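PDB 5I4A: argonaute protein from Marinitoga piezophila, which uses short guide RNAs with a 5'-hydroxyl end to bind complementary single-stranded DNA or RNA targets and cut them, in a metal-dependent reaction. Local coordinates for residues 517-522 / 545-550. Residues are numbered along the deposited sequence; the frame is centred on the assembly and turned at random.
Sequences LRDGRF and VNKNTN. With nucleotides of chain B.
Lys547 reaches back from the type I turn Asn546-Thr549 to Asp519, an inferred catalytic residue and probable manganese ligand of the RNase H-like PIWI domain. Its NZ forms a weak salt bridge, 3.4 Å from Asp519 OD2. The carboxylate stands anti to the backbone N (chi1 178°), and the lysine, bent at chi2, brings CD to 3.8 Å from Asp519 OD1. An asparagine here would keep the size but lose the charge, and would probably leave Lys547 without its anionic mate and weaken any metal site. The parallel strands are joined when Val545 N donates to Arg518 O at 2.9 Å and Gly520 N to Val545 O at 2.7 Å. Glycine suits position 520, where phi is 95° and a side chain would press on the preceding carbonyl. Asn546 OD1 accepts from Asn548 N at 2.9 Å, an Asx turn that shapes the bend carrying Lys547. Arg521, its chain extended from CG to NE, turns its guanidinium to the phosphate of C12 of chain B, a charge match to the guide, though the very short NH2-OP1 approach is doubtful. Asp449 of strand 443-452 and Asn627 of helix 621-631 lie against Asp519, while that helix also packs Leu623 against Leu517 and Val545, and strand 582-589 borders Val545.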
ATOM      1  N   LEU A 517     -15.435   0.751   1.147  1.00 50.70           N
ATOM      2  CA  LEU A 517     -14.178   0.041   1.323  1.00 50.17           C
ATOM      3  C   LEU A 517     -13.197   0.960   2.040  1.00 50.46           C
ATOM      4  O   LEU A 517     -12.954   2.087   1.596  1.00 50.54           O
ATOM      5  CB  LEU A 517     -13.615  -0.408  -0.024  1.00 49.27           C
ATOM      6  CG  LEU A 517     -14.646  -0.803  -1.088  1.00 49.01           C
ATOM      7  CD1 LEU A 517     -13.954  -1.158  -2.393  1.00 48.13           C
ATOM      8  CD2 LEU A 517     -15.532  -1.950  -0.621  1.00 49.13           C
ATOM      9  N   ARG A 518     -12.646   0.481   3.150  1.00 50.62           N
ATOM     10  CA  ARG A 518     -11.798   1.280   4.020  1.00 50.99           C
ATOM     11  C   ARG A 518     -10.363   0.774   3.962  1.00 50.37           C
ATOM     12  O   ARG A 518     -10.118  -0.433   4.054  1.00 49.96           O
ATOM     13  CB  ARG A 518     -12.318   1.235   5.460  1.00 51.76           C
ATOM     14  CG  ARG A 518     -11.420   1.891   6.493  1.00 52.14           C
ATOM     15  CD  ARG A 518     -11.314   3.393   6.291  1.00 52.48           C
ATOM     16  NE  ARG A 518     -10.604   4.024   7.401  1.00 55.81           N
ATOM     17  CZ  ARG A 518     -11.202   4.622   8.426  1.00 53.76           C
ATOM     18  NH1 ARG A 518     -12.525   4.685   8.482  1.00 54.20           N
ATOM     19  NH2 ARG A 518     -10.473   5.160   9.394  1.00 54.12           N
ATOM     20  N   ASP A 519      -9.419   1.701   3.805  1.00 50.30           N
ATOM     21  CA  ASP A 519      -7.995   1.384   3.879  1.00 49.80           C
ATOM     22  C   ASP A 519      -7.644   1.136   5.339  1.00 50.25           C
ATOM     23  O   ASP A 519      -7.423   2.072   6.110  1.00 50.81           O
ATOM     24  CB  ASP A 519      -7.166   2.519   3.287  1.00 49.65           C
ATOM     25  CG  ASP A 519      -5.670   2.266   3.376  1.00 49.16           C
ATOM     26  OD1 ASP A 519      -5.263   1.109   3.619  1.00 48.78           O
ATOM     27  OD2 ASP A 519      -4.896   3.228   3.192  1.00 56.11           O
ATOM     28  N   GLY A 520      -7.593  -0.131   5.720  1.00 50.01           N
ATOM     29  CA  GLY A 520      -7.410  -0.502   7.105  1.00 50.45           C
ATOM     30  C   GLY A 520      -8.730  -0.771   7.796  1.00 51.06           C
ATOM     31  O   GLY A 520      -9.745  -1.092   7.174  1.00 55.23           O
ATOM     32  N   ARG A 521      -8.709  -0.622   9.116  1.00 56.00           N
ATOM     33  CA  ARG A 521      -9.863  -0.924   9.945  1.00 55.01           C
ATOM     34  C   ARG A 521     -10.566   0.359  10.377  1.00 56.23           C
ATOM     35  O   ARG A 521      -9.926   1.395  10.591  1.00 61.32           O
ATOM     36  CB  ARG A 521      -9.452  -1.739  11.171  1.00 52.79           C
ATOM     37  CG  ARG A 521      -8.289  -1.169  11.967  1.00 56.26           C
ATOM     38  CD  ARG A 521      -7.733  -2.216  12.926  1.00 61.85           C
ATOM     39  NE  ARG A 521      -6.925  -1.633  13.995  1.00 67.59           N
ATOM     40  CZ  ARG A 521      -5.599  -1.536  13.971  1.00 67.44           C
ATOM     41  NH1 ARG A 521      -4.915  -1.984  12.927  1.00 61.49           N
ATOM     42  NH2 ARG A 521      -4.956  -0.990  14.994  1.00 65.31           N
ATOM     43  N   PHE A 522     -11.894   0.282  10.484  1.00 53.52           N
ATOM     44  CA  PHE A 522     -12.692   1.386  11.004  1.00 54.33           C
ATOM     45  C   PHE A 522     -12.358   1.588  12.477  1.00 55.70           C
ATOM     46  O   PHE A 522     -12.687   0.744  13.317  1.00 58.90           O
ATOM     47  CB  PHE A 522     -14.182   1.101  10.838  1.00 54.63           C
ATOM     48  CG  PHE A 522     -14.669   1.148   9.411  1.00 54.17           C
ATOM     49  CD1 PHE A 522     -14.582   0.032   8.594  1.00 53.44           C
ATOM     50  CD2 PHE A 522     -15.248   2.297   8.898  1.00 54.48           C
ATOM     51  CE1 PHE A 522     -15.046   0.064   7.291  1.00 53.03           C
ATOM     52  CE2 PHE A 522     -15.713   2.340   7.592  1.00 55.29           C
ATOM     53  CZ  PHE A 522     -15.611   1.220   6.788  1.00 53.34           C
ATOM     54  N   VAL A 545     -10.154  -3.292   4.329  1.00 38.26           N
ATOM     55  CA  VAL A 545      -9.170  -3.821   3.395  1.00 31.35           C
ATOM     56  C   VAL A 545      -7.783  -3.596   3.977  1.00 35.24           C
ATOM     57  O   VAL A 545      -7.429  -2.468   4.340  1.00 40.99           O
ATOM     58  CB  VAL A 545      -9.300  -3.164   2.010  1.00 34.27           C
ATOM     59  CG1 VAL A 545      -8.270  -3.729   1.055  1.00 33.95           C
ATOM     60  CG2 VAL A 545     -10.705  -3.359   1.458  1.00 36.92           C
ATOM     61  N   ASN A 546      -6.999  -4.666   4.064  1.00 35.66           N
ATOM     62  CA  ASN A 546      -5.635  -4.610   4.585  1.00 40.17           C
ATOM     63  C   ASN A 546      -4.691  -5.045   3.470  1.00 40.23           C
ATOM     64  O   ASN A 546      -4.520  -6.242   3.219  1.00 40.22           O
ATOM     65  CB  ASN A 546      -5.483  -5.487   5.827  1.00 37.95           C
ATOM     66  CG  ASN A 546      -4.096  -5.393   6.446  1.00 45.05           C
ATOM     67  OD1 ASN A 546      -3.263  -4.592   6.022  1.00 44.86           O
ATOM     68  ND2 ASN A 546      -3.845  -6.210   7.463  1.00 51.53           N
ATOM     69  N   LYS A 547      -4.072  -4.069   2.804  1.00 31.21           N
ATOM     70  CA  LYS A 547      -3.102  -4.366   1.760  1.00 39.42           C
ATOM     71  C   LYS A 547      -1.808  -4.945   2.313  1.00 41.25           C
ATOM     72  O   LYS A 547      -0.969  -5.403   1.532  1.00 50.62           O
ATOM     73  CB  LYS A 547      -2.794  -3.101   0.960  1.00 41.56           C
ATOM     74  CG  LYS A 547      -1.921  -2.105   1.702  1.00 45.50           C
ATOM     75  CD  LYS A 547      -2.521  -0.712   1.664  1.00 50.97           C
ATOM     76  CE  LYS A 547      -1.523   0.335   2.130  1.00 47.37           C
ATOM     77  NZ  LYS A 547      -2.079   1.706   1.983  1.00 55.90           N
ATOM     78  N   ASN A 548      -1.627  -4.937   3.634  1.00 40.51           N
ATOM     79  CA  ASN A 548      -0.397  -5.389   4.271  1.00 44.55           C
ATOM     80  C   ASN A 548      -0.612  -6.636   5.124  1.00 35.24           C
ATOM     81  O   ASN A 548       0.012  -6.781   6.177  1.00 48.06           O
ATOM     82  CB  ASN A 548       0.198  -4.271   5.127  1.00 52.91           C
ATOM     83  CG  ASN A 548       0.525  -3.029   4.324  1.00 64.49           C
ATOM     84  OD1 ASN A 548       1.050  -3.117   3.214  1.00 76.69           O
ATOM     85  ND2 ASN A 548       0.211  -1.864   4.877  1.00 57.99           N
ATOM     86  N   THR A 549      -1.488  -7.542   4.693  1.00 41.46           N
ATOM     87  CA  THR A 549      -1.737  -8.739   5.483  1.00 33.73           C
ATOM     88  C   THR A 549      -0.489  -9.614   5.522  1.00 37.39           C
ATOM     89  O   THR A 549       0.261  -9.708   4.542  1.00 34.11           O
ATOM     90  CB  THR A 549      -2.928  -9.532   4.934  1.00 41.55           C
ATOM     91  OG1 THR A 549      -3.208 -10.637   5.803  1.00 39.86           O
ATOM     92  CG2 THR A 549      -2.637 -10.064   3.549  1.00 38.84           C
ATOM     93  N   ASN A 550      -0.259 -10.236   6.674  1.00 31.36           N
ATOM     94  CA  ASN A 550       0.906 -11.079   6.899  1.00 32.64           C
ATOM     95  C   ASN A 550       0.643 -12.545   6.574  1.00 35.27           C
ATOM     96  O   ASN A 550       1.566 -13.362   6.654  1.00 31.66           O
ATOM     97  CB  ASN A 550       1.361 -10.946   8.356  1.00 31.20           C
ATOM     98  CG  ASN A 550       2.809 -11.331   8.555  1.00 31.17           C
ATOM     99  OD1 ASN A 550       3.689 -10.863   7.836  1.00 37.59           O
ATOM    100  ND2 ASN A 550       3.066 -12.194   9.531  1.00 31.16           N
TER
ATOM    101  P     C B  12      -4.768  -0.615  18.193  1.00 90.95           P
ATOM    102  OP1   C B  12      -5.668  -1.416  17.331  1.00 89.16           O
ATOM    103  OP2   C B  12      -4.961   0.848  18.254  1.00 88.07           O
ATOM    104  O5'   C B  12      -4.838  -1.149  19.700  1.00 88.07           O
ATOM    105  P     U B  10       1.452  -2.815   9.495  1.00 71.61           P
ATOM    106  OP1   U B  10       2.285  -4.023   9.287  1.00 65.95           O
ATOM    107  OP2   U B  10       0.798  -2.184   8.323  1.00 74.81           O
ATOM    108  O5'   U B  10       0.379  -3.114  10.631  1.00 70.30           O
ATOM    109  O3'   U B  10      -2.769  -4.221  13.546  1.00 85.69           O
TER